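Polysaccharide Lyase Family 6 (Bacteroides cellulosilyticus, PDB 6QPS) probably cleaves mannuronic acid-rich alginate by beta-elimination, as a calcium-binding polysaccharide lyase of family 6 from a human gut bacterium. Local coordinates at residues 35-38 with 39-42; 140-143 with 144-147. One frame throughout, in Å; residues are numbered along the deposited sequence.

Contact 1. Residues 35-38 with 39-42; sequences KQLL and GSGN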
loop_
_atom_site.group_PDB
_atom_site.type_symbol
_atom_site.label_atom_id
_atom_site.label_comp_id
_atom_site.label_asym_id
_atom_site.label_seq_id
_atom_site.Cartn_x
_atom_site.Cartn_y
_atom_site.Cartn_z
ATOM N N LYS A 35 -29.587 -8.878 7.800
ATOM C CA LYS A 35 -29.424 -7.928 6.701
ATOM C C LYS A 35 -30.426 -6.783 6.796
ATOM O O LYS A 35 -30.078 -5.624 6.540
ATOM C CB LYS A 35 -29.590 -8.656 5.366
ATOM C CG LYS A 35 -28.494 -9.662 5.055
ATOM C CD LYS A 35 -28.839 -10.575 3.887
ATOM C CE LYS A 35 -29.230 -9.817 2.629
ATOM N NZ LYS A 35 -29.493 -10.745 1.487
ATOM N N GLN A 36 -31.666 -7.071 7.180
ATOM C CA GLN A 36 -32.663 -6.006 7.227
ATOM C C GLN A 36 -32.296 -4.958 8.265
ATOM O O GLN A 36 -32.405 -3.755 8.007
ATOM C CB GLN A 36 -34.032 -6.585 7.540
ATOM C CG GLN A 36 -34.680 -7.237 6.371
ATOM C CD GLN A 36 -35.459 -8.469 6.788
ATOM O OE1 GLN A 36 -35.812 -8.620 7.949
ATOM N NE2 GLN A 36 -35.720 -9.354 5.848
ATOM N N LEU A 37 -31.848 -5.392 9.446
ATOM C CA LEU A 37 -31.522 -4.447 10.505
ATOM C C LEU A 37 -30.293 -3.628 10.137
ATOM O O LEU A 37 -30.277 -2.399 10.308
ATOM C CB LEU A 37 -31.303 -5.183 11.824
ATOM C CG LEU A 37 -30.883 -4.313 13.002
ATOM C CD1 LEU A 37 -31.903 -3.233 13.302
ATOM C CD2 LEU A 37 -30.694 -5.219 14.244
ATOM N N LEU A 38 -29.255 -4.289 9.619
ATOM C CA LEU A 38 -28.039 -3.580 9.242
ATOM C C LEU A 38 -28.316 -2.532 8.170
ATOM O O LEU A 38 -27.707 -1.446 8.163
ATOM C CB LEU A 38 -26.989 -4.574 8.752
ATOM C CG LEU A 38 -26.210 -5.351 9.824
ATOM C CD1 LEU A 38 -25.457 -6.507 9.138
ATOM C CD2 LEU A 38 -25.250 -4.467 10.552
ATOM N N GLY A 39 -29.218 -2.840 7.252
ATOM C CA GLY A 39 -29.496 -1.976 6.123
ATOM C C GLY A 39 -30.630 -1.003 6.311
ATOM O O GLY A 39 -30.935 -0.237 5.389
ATOM N N SER A 40 -31.276 -1.014 7.483
ATOM C CA SER A 40 -32.480 -0.226 7.709
ATOM C C SER A 40 -32.196 1.233 8.051
ATOM O O SER A 40 -33.067 2.090 7.827
ATOM C CB SER A 40 -33.266 -0.831 8.874
ATOM O OG SER A 40 -32.539 -0.673 10.095
ATOM N N GLY A 41 -31.018 1.536 8.583
ATOM C CA GLY A 41 -30.782 2.862 9.122
ATOM C C GLY A 41 -31.401 3.098 10.478
ATOM O O GLY A 41 -31.335 4.229 10.984
ATOM N N ASN A 42 -32.005 2.071 11.085
ATOM C CA ASN A 42 -32.674 2.211 12.373
ATOM C C ASN A 42 -31.747 1.980 13.567
ATOM O O ASN A 42 -32.154 2.239 14.705
ATOM C CB ASN A 42 -33.870 1.245 12.494
ATOM C CG ASN A 42 -34.985 1.550 11.505
ATOM O OD1 ASN A 42 -35.168 2.692 11.081
ATOM N ND2 ASN A 42 -35.741 0.519 11.139
HETATM O O HOH W 1 -29.195 0.347 10.507
#

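Contact 2. Residues 140-143 with 144-147; sequences CNDP and QKGE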
loop_
_atom_site.group_PDB
_atom_site.type_symbol
_atom_site.label_atom_id
_atom_site.label_comp_id
_atom_site.label_asym_id
_atom_site.label_seq_id
_atom_site.Cartn_x
_atom_site.Cartn_y
_atom_site.Cartn_z
ATOM N N CYS A 140 -10.654 -15.062 -0.565
ATOM C CA CYS A 140 -11.967 -14.571 -0.995
ATOM C C CYS A 140 -11.983 -14.390 -2.514
ATOM O O CYS A 140 -12.045 -13.279 -3.054
ATOM C CB CYS A 140 -12.329 -13.297 -0.240
ATOM S SG CYS A 140 -12.955 -13.608 1.452
ATOM N N ASN A 141 -11.956 -15.534 -3.204
ATOM C CA ASN A 141 -11.800 -15.597 -4.654
ATOM C C ASN A 141 -13.026 -16.234 -5.302
ATOM O O ASN A 141 -13.404 -17.354 -4.956
ATOM C CB ASN A 141 -10.529 -16.395 -4.971
ATOM C CG ASN A 141 -9.285 -15.774 -4.355
ATOM O OD1 ASN A 141 -8.964 -14.616 -4.629
ATOM N ND2 ASN A 141 -8.586 -16.523 -3.523
ATOM N N ASP A 142 -13.632 -15.525 -6.259
ATOM C CA ASP A 142 -14.809 -16.018 -6.968
ATOM C C ASP A 142 -14.435 -17.262 -7.750
ATOM O O ASP A 142 -13.561 -17.196 -8.627
ATOM C CB ASP A 142 -15.280 -14.930 -7.933
ATOM C CG ASP A 142 -16.592 -15.266 -8.630
ATOM O OD1 ASP A 142 -17.037 -16.434 -8.570
ATOM O OD2 ASP A 142 -17.174 -14.333 -9.237
ATOM N N PRO A 143 -15.078 -18.401 -7.495
ATOM C CA PRO A 143 -14.769 -19.602 -8.292
ATOM C C PRO A 143 -15.038 -19.434 -9.779
ATOM O O PRO A 143 -14.484 -20.197 -10.585
ATOM C CB PRO A 143 -15.670 -20.688 -7.684
ATOM C CG PRO A 143 -16.182 -20.145 -6.392
ATOM C CD PRO A 143 -16.137 -18.640 -6.494
ATOM N N GLN A 144 -15.888 -18.482 -10.167
ATOM C CA GLN A 144 -16.247 -18.259 -11.563
ATOM C C GLN A 144 -15.369 -17.215 -12.240
ATOM O O GLN A 144 -15.545 -16.952 -13.435
ATOM C CB GLN A 144 -17.718 -17.838 -11.668
ATOM C CG GLN A 144 -18.698 -18.942 -11.283
ATOM C CD GLN A 144 -18.504 -20.212 -12.089
ATOM O OE1 GLN A 144 -18.266 -20.166 -13.297
ATOM N NE2 GLN A 144 -18.600 -21.357 -11.421
ATOM N N LYS A 145 -14.436 -16.618 -11.512
ATOM C CA LYS A 145 -13.403 -15.780 -12.097
ATOM C C LYS A 145 -12.106 -16.584 -12.158
ATOM O O LYS A 145 -11.844 -17.437 -11.308
ATOM C CB LYS A 145 -13.210 -14.502 -11.271
ATOM C CG LYS A 145 -14.461 -13.616 -11.167
ATOM C CD LYS A 145 -14.175 -12.289 -10.462
ATOM C CE LYS A 145 -15.402 -11.390 -10.416
ATOM N NZ LYS A 145 -16.259 -11.581 -9.203
ATOM N N GLY A 146 -11.302 -16.322 -13.189
ATOM C CA GLY A 146 -10.071 -17.061 -13.382
ATOM C C GLY A 146 -8.876 -16.434 -12.681
ATOM O O GLY A 146 -8.902 -15.276 -12.281
ATOM N N GLU A 147 -7.812 -17.223 -12.549
ATOM C CA GLU A 147 -6.599 -16.784 -11.871
ATOM C C GLU A 147 -5.543 -16.222 -12.822
ATOM O O GLU A 147 -4.462 -15.842 -12.361
ATOM C CB GLU A 147 -6.002 -17.953 -11.073
ATOM C CG GLU A 147 -6.921 -18.497 -9.987
ATOM C CD GLU A 147 -6.222 -19.464 -9.040
ATOM O OE1 GLU A 147 -5.057 -19.839 -9.304
ATOM O OE2 GLU A 147 -6.842 -19.845 -8.023
#

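Contact 1. Residues 35-38 with 39-42
S40 folds its side chain back on the last turn of helix 31-40, its CB against the carbonyl oxygen of Q36 and its hydroxyl turned to that of L37. Chi1 of 67° sets OG between the backbone N and the carbonyl carbon of its own residue, and from there S40 OG donates to L37 O at 2.9 Å, tilted 26° from the carbonyl plane. L37 O also takes a weak bond from S40 N at 3.3 Å, and a water is placed to donate to it as well, though that water has other acceptors within reach. Methyl CD1 of L37 borders the hydroxyl, 4.2 Å from S40 OG. While donating to L37 O, S40 OG accepts from N42 N at 3.0 Å with an N-H...O angle of 161°, which makes an ST turn just where the helix ends. Such a serine illustrates how a hydroxyl can serve a helix terminus twice, as donor to a carbonyl of the last turn and acceptor from an N-H of the departing chain. One residue earlier the regular i to i-4 bond is kept, G39 N donating to K35 O at 3.0 Å. G41 has a positive phi, with backbone angles that by themselves favour glycine. The same water accepts weakly from G41 N, at 2.9 Å. On the inner side of the helix, L37 rests on Y24, F26 and V49, while L38 packs on V49, I62 and F64.

Contact 2. Residues 140-143 with 144-147
D142 and K145 meet across a type I beta turn, their side chains crossing at about a right angle. Followed outward, the lysine begins with K145 CB near the backbone oxygen of the aspartate, 3.8 Å from D142 O. K145 CG lies against the acid, 3.4 Å from D142 OD2 and close to D142 CB, and CD stays beside the same two atoms. CE also lies close to D142 OD2. After this extended run, a bend at the last torsion (chi4 90°) brings NZ back to the carboxylate, where K145 NZ forms a salt bridge with the anti lone pair of D142 OD2 at 2.9 Å. The ammonium group also pairs with E154 and bonds to G113 O, so two acidic groups probably share its charge. The other aspartate oxygen serves the turn itself: Q144 N donates to D142 OD1 at 2.8 Å, from above the carboxylate plane. K145 N closes the turn on D142 O at 3.1 Å. E154 thus grips both partners, pairing with K145 NZ and accepting from D142 N. The turn belongs to the loop between strands 131-138 and 155-159 of the parallel beta-helix, with D142 and P143 packed on W110 of strand 99-111.

Contacts 1 and 2 are both short-range closures within continuous chain, but they serve different parts of the fold. Residues 35-42 form a surface contact at the end of helix 31-40, near the N-terminal end of the beta-helix, whereas residues 140-147 make a partly buried turn in a loop farther along it. They share no strands or helix, and their centres are about 29 Å apart. Contact 1 works with neutral groups, a serine hydroxyl and a water, with leucines covering the neighbouring strands. Contact 2 relies on charge: an acid bonds a backbone N-H and a lysine, with a second acid alongside. Both lie away from the calcium site.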